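Long-range contact in tryptophanyl-tRNA synthetase (Thermus thermophilus, PDB 2EL7), which probably joins tryptophan to its cognate tRNA at the expense of ATP, as a homodimeric class I aminoacyl-tRNA synthetase: residues V96-T110 and Q153-F165. Residues are numbered along the deposited sequence; the frame is centred on the assembly and turned at random.
Sequences VFTTLTPLGDLTRMT and QHIELTREIARRF
Apolar packing begins where Ile-161 sets its CG2 methyl over the centre of the Phe-97 ring, a CH-pi contact of 3.6 Å to the centroid. With CG1 beside the backbone N (chi1 -70°), CG2 lies anti to that nitrogen and faces the ring, while the CG1 branch carries CD1 to OG1 of Thr-101. Phe-165 turns its ring edge to CD1 of Leu-100 and CG1 of Val-96. Further along, CD2 of Leu-157 meets CD2 of Leu-106 at 3.9 Å, and the unbranched thioether chain of Met-109, bent at chi2 and chi3, brings CE to the backbone N and CA of His-154.

Polar contacts hold the two ends, with a water-bridged cluster between them. Long enough to reach the turn, Arg-164 gives Leu-100 O a weak hydrogen bond from NH2 (2.8 Å), while Pro-102 covers one face of its guanidinium. A water accepts from Arg-164 NH1 and donates to Asp-105 OD1 and Glu-160 OE2, probably easing the repulsion between the two carboxylates. Gln-153 OE1 accepts a nearly straight bond from Thr-110 N (2.7 Å, 174°) in its carbonyl plane and another from Thr-110 OG1, above that plane. A leucine in place of Gln-153 would probably leave both this first-turn N-H of helix 110-115 and the hydroxyl without this acceptor.

Trp-123 of the second subunit packs on Pro-102 and Arg-164; helix 153-169 thus meets the end of helix 89-99, the loop after it and helix 103-107 beside the dimer interface of the Rossmann-type class I catalytic domain.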
# COMPACT_ATOMS: atom_id res chain seq x y z
N VAL A 96 -3.63 5.19 -3.10
CA VAL A 96 -4.32 6.42 -3.52
C VAL A 96 -4.44 7.35 -2.34
O VAL A 96 -4.03 8.50 -2.41
CB VAL A 96 -5.74 6.13 -4.11
CG1 VAL A 96 -6.41 7.45 -4.53
CG2 VAL A 96 -5.62 5.21 -5.34
N PHE A 97 -4.97 6.83 -1.24
CA PHE A 97 -5.14 7.60 -0.02
C PHE A 97 -3.82 8.17 0.48
O PHE A 97 -3.74 9.34 0.83
CB PHE A 97 -5.80 6.72 1.05
CG PHE A 97 -7.30 6.56 0.88
CD1 PHE A 97 -7.94 7.03 -0.26
CD2 PHE A 97 -8.05 5.91 1.85
CE1 PHE A 97 -9.32 6.85 -0.44
CE2 PHE A 97 -9.43 5.72 1.69
CZ PHE A 97 -10.07 6.20 0.53
N THR A 98 -2.78 7.34 0.51
CA THR A 98 -1.45 7.78 0.93
C THR A 98 -1.09 9.08 0.17
O THR A 98 -0.63 10.04 0.79
CB THR A 98 -0.37 6.66 0.64
OG1 THR A 98 -0.50 5.61 1.60
CG2 THR A 98 1.04 7.20 0.69
N THR A 99 -1.32 9.12 -1.14
CA THR A 99 -0.96 10.32 -1.91
C THR A 99 -1.82 11.53 -1.55
O THR A 99 -1.43 12.68 -1.82
CB THR A 99 -1.08 10.12 -3.48
OG1 THR A 99 -2.46 9.90 -3.85
CG2 THR A 99 -0.24 8.92 -3.97
N LEU A 100 -2.97 11.29 -0.93
CA LEU A 100 -3.86 12.39 -0.56
C LEU A 100 -3.81 12.72 0.92
O LEU A 100 -4.75 13.33 1.42
CB LEU A 100 -5.30 12.05 -0.93
CG LEU A 100 -5.64 11.63 -2.35
CD1 LEU A 100 -7.08 11.11 -2.37
CD2 LEU A 100 -5.46 12.80 -3.30
N THR A 101 -2.74 12.31 1.62
CA THR A 101 -2.61 12.55 3.05
C THR A 101 -1.36 13.36 3.43
O THR A 101 -0.23 12.95 3.16
CB THR A 101 -2.58 11.21 3.84
OG1 THR A 101 -3.74 10.44 3.50
CG2 THR A 101 -2.61 11.46 5.37
N PRO A 102 -1.56 14.53 4.05
CA PRO A 102 -0.43 15.37 4.46
C PRO A 102 0.41 14.61 5.50
O PRO A 102 -0.15 14.06 6.46
CB PRO A 102 -1.10 16.60 5.09
CG PRO A 102 -2.45 16.64 4.43
CD PRO A 102 -2.85 15.18 4.35
N LEU A 103 1.72 14.58 5.32
CA LEU A 103 2.61 13.87 6.24
C LEU A 103 2.38 14.29 7.70
O LEU A 103 2.29 13.43 8.59
CB LEU A 103 4.06 14.15 5.87
CG LEU A 103 5.08 13.02 5.95
CD1 LEU A 103 6.44 13.62 6.18
CD2 LEU A 103 4.76 12.07 7.06
N GLY A 104 2.32 15.61 7.92
CA GLY A 104 2.12 16.17 9.24
C GLY A 104 0.95 15.59 10.02
O GLY A 104 1.07 15.32 11.21
N ASP A 105 -0.19 15.39 9.36
CA ASP A 105 -1.33 14.80 10.04
C ASP A 105 -1.03 13.38 10.55
O ASP A 105 -1.60 12.95 11.56
CB ASP A 105 -2.55 14.73 9.11
CG ASP A 105 -3.05 16.11 8.72
OD1 ASP A 105 -3.78 16.20 7.70
OD2 ASP A 105 -2.73 17.10 9.43
N LEU A 106 -0.14 12.66 9.87
CA LEU A 106 0.19 11.31 10.32
C LEU A 106 1.21 11.36 11.44
O LEU A 106 1.05 10.70 12.46
CB LEU A 106 0.73 10.46 9.16
CG LEU A 106 -0.32 10.14 8.11
CD1 LEU A 106 0.33 9.51 6.91
CD2 LEU A 106 -1.35 9.23 8.70
N THR A 107 2.26 12.15 11.27
CA THR A 107 3.27 12.25 12.31
C THR A 107 2.68 12.72 13.65
O THR A 107 3.22 12.42 14.71
CB THR A 107 4.44 13.16 11.85
OG1 THR A 107 3.96 14.47 11.57
CG2 THR A 107 5.05 12.62 10.57
N ARG A 108 1.54 13.41 13.60
CA ARG A 108 0.91 13.89 14.83
C ARG A 108 -0.18 12.99 15.40
O ARG A 108 -0.80 13.35 16.40
CB ARG A 108 0.31 15.28 14.63
CG ARG A 108 1.32 16.32 14.36
CD ARG A 108 0.70 17.67 14.14
NE ARG A 108 1.52 18.36 13.17
CZ ARG A 108 1.17 18.55 11.91
NH1 ARG A 108 1.99 19.18 11.08
NH2 ARG A 108 -0.03 18.16 11.50
N MET A 109 -0.44 11.84 14.77
CA MET A 109 -1.46 10.95 15.30
C MET A 109 -0.90 10.49 16.64
O MET A 109 0.29 10.16 16.74
CB MET A 109 -1.68 9.73 14.40
CG MET A 109 -2.21 10.09 13.01
SD MET A 109 -3.95 10.51 12.94
CE MET A 109 -4.71 8.89 13.38
N THR A 110 -1.75 10.49 17.65
CA THR A 110 -1.36 10.11 18.98
C THR A 110 -0.65 8.77 19.07
O THR A 110 0.35 8.66 19.78
CB THR A 110 -2.57 10.05 19.90
OG1 THR A 110 -3.27 11.29 19.83
CG2 THR A 110 -2.14 9.81 21.34
N GLN A 153 -9.37 9.36 16.65
CA GLN A 153 -8.48 10.04 15.70
C GLN A 153 -8.42 9.44 14.30
O GLN A 153 -8.46 10.18 13.31
CB GLN A 153 -7.04 10.13 16.25
CG GLN A 153 -6.73 11.44 16.93
CD GLN A 153 -5.26 11.84 16.83
OE1 GLN A 153 -4.36 11.08 17.20
NE2 GLN A 153 -5.01 13.05 16.34
N HIS A 154 -8.34 8.12 14.19
CA HIS A 154 -8.27 7.54 12.86
C HIS A 154 -9.61 7.63 12.12
O HIS A 154 -9.65 7.55 10.90
CB HIS A 154 -7.69 6.10 12.88
CG HIS A 154 -8.67 5.03 13.27
ND1 HIS A 154 -9.05 4.79 14.58
CD2 HIS A 154 -9.26 4.06 12.53
CE1 HIS A 154 -9.82 3.72 14.63
NE2 HIS A 154 -9.96 3.25 13.40
N ILE A 155 -10.71 7.79 12.84
CA ILE A 155 -11.96 7.94 12.12
C ILE A 155 -11.97 9.37 11.58
O ILE A 155 -12.47 9.62 10.49
CB ILE A 155 -13.23 7.70 12.98
CG1 ILE A 155 -13.50 6.20 13.18
CG2 ILE A 155 -14.44 8.10 12.21
CD1 ILE A 155 -12.31 5.29 13.28
N GLU A 156 -11.41 10.33 12.32
CA GLU A 156 -11.35 11.71 11.84
C GLU A 156 -10.44 11.81 10.61
O GLU A 156 -10.74 12.55 9.67
CB GLU A 156 -10.87 12.66 12.95
CG GLU A 156 -11.95 12.91 14.01
CD GLU A 156 -11.43 13.51 15.34
OE1 GLU A 156 -12.29 13.77 16.24
OE2 GLU A 156 -10.19 13.71 15.50
N LEU A 157 -9.34 11.06 10.60
CA LEU A 157 -8.45 11.08 9.45
C LEU A 157 -9.21 10.57 8.24
O LEU A 157 -9.12 11.14 7.15
CB LEU A 157 -7.22 10.19 9.69
CG LEU A 157 -6.25 10.05 8.50
CD1 LEU A 157 -5.51 11.36 8.30
CD2 LEU A 157 -5.27 8.90 8.72
N THR A 158 -9.96 9.49 8.44
CA THR A 158 -10.75 8.88 7.37
C THR A 158 -11.75 9.86 6.75
O THR A 158 -11.89 9.90 5.51
CB THR A 158 -11.48 7.64 7.90
OG1 THR A 158 -10.52 6.76 8.50
CG2 THR A 158 -12.20 6.88 6.77
N ARG A 159 -12.43 10.66 7.58
CA ARG A 159 -13.40 11.62 7.04
C ARG A 159 -12.65 12.70 6.26
O ARG A 159 -13.08 13.11 5.19
CB ARG A 159 -14.26 12.29 8.13
CG ARG A 159 -15.19 11.36 8.92
CD ARG A 159 -16.23 12.17 9.74
NE ARG A 159 -15.60 12.91 10.82
CZ ARG A 159 -15.50 12.47 12.07
NH1 ARG A 159 -14.90 13.23 12.99
NH2 ARG A 159 -16.01 11.29 12.42
N GLU A 160 -11.53 13.15 6.80
CA GLU A 160 -10.75 14.16 6.11
C GLU A 160 -10.37 13.67 4.71
O GLU A 160 -10.48 14.41 3.75
CB GLU A 160 -9.50 14.54 6.92
CG GLU A 160 -9.75 15.67 7.95
CD GLU A 160 -8.65 15.82 8.99
OE1 GLU A 160 -8.86 16.55 10.00
OE2 GLU A 160 -7.56 15.22 8.82
N ILE A 161 -9.94 12.41 4.62
CA ILE A 161 -9.55 11.80 3.36
C ILE A 161 -10.74 11.65 2.43
O ILE A 161 -10.62 11.83 1.22
CB ILE A 161 -8.87 10.39 3.61
CG1 ILE A 161 -7.50 10.58 4.28
CG2 ILE A 161 -8.69 9.63 2.30
CD1 ILE A 161 -6.84 9.31 4.64
N ALA A 162 -11.90 11.34 2.98
CA ALA A 162 -13.08 11.19 2.16
C ALA A 162 -13.44 12.53 1.54
O ALA A 162 -13.72 12.62 0.34
CB ALA A 162 -14.22 10.66 2.99
N ARG A 163 -13.44 13.57 2.37
CA ARG A 163 -13.76 14.90 1.88
C ARG A 163 -12.78 15.32 0.80
O ARG A 163 -13.19 15.81 -0.25
CB ARG A 163 -13.75 15.93 3.01
CG ARG A 163 -14.91 15.75 4.00
CD ARG A 163 -15.17 17.03 4.79
NE ARG A 163 -14.07 17.35 5.68
CZ ARG A 163 -13.93 16.82 6.88
NH1 ARG A 163 -14.83 15.96 7.33
NH2 ARG A 163 -12.88 17.14 7.64
N ARG A 164 -11.49 15.09 1.04
CA ARG A 164 -10.48 15.47 0.07
C ARG A 164 -10.70 14.74 -1.24
O ARG A 164 -10.60 15.34 -2.31
CB ARG A 164 -9.08 15.18 0.61
CG ARG A 164 -7.98 15.82 -0.20
CD ARG A 164 -6.64 15.78 0.57
NE ARG A 164 -6.62 16.54 1.83
CZ ARG A 164 -6.53 16.01 3.04
NH1 ARG A 164 -6.51 16.81 4.11
NH2 ARG A 164 -6.45 14.69 3.19
N PHE A 165 -11.02 13.44 -1.15
CA PHE A 165 -11.26 12.64 -2.33
C PHE A 165 -12.53 13.10 -3.04
O PHE A 165 -12.51 13.34 -4.25
CB PHE A 165 -11.40 11.14 -1.98
CG PHE A 165 -11.46 10.23 -3.19
CD1 PHE A 165 -10.31 9.54 -3.63
CD2 PHE A 165 -12.64 10.08 -3.92
CE1 PHE A 165 -10.35 8.72 -4.77
CE2 PHE A 165 -12.69 9.27 -5.07
CZ PHE A 165 -11.54 8.59 -5.49
O HOH W 1 -6.03 14.92 6.11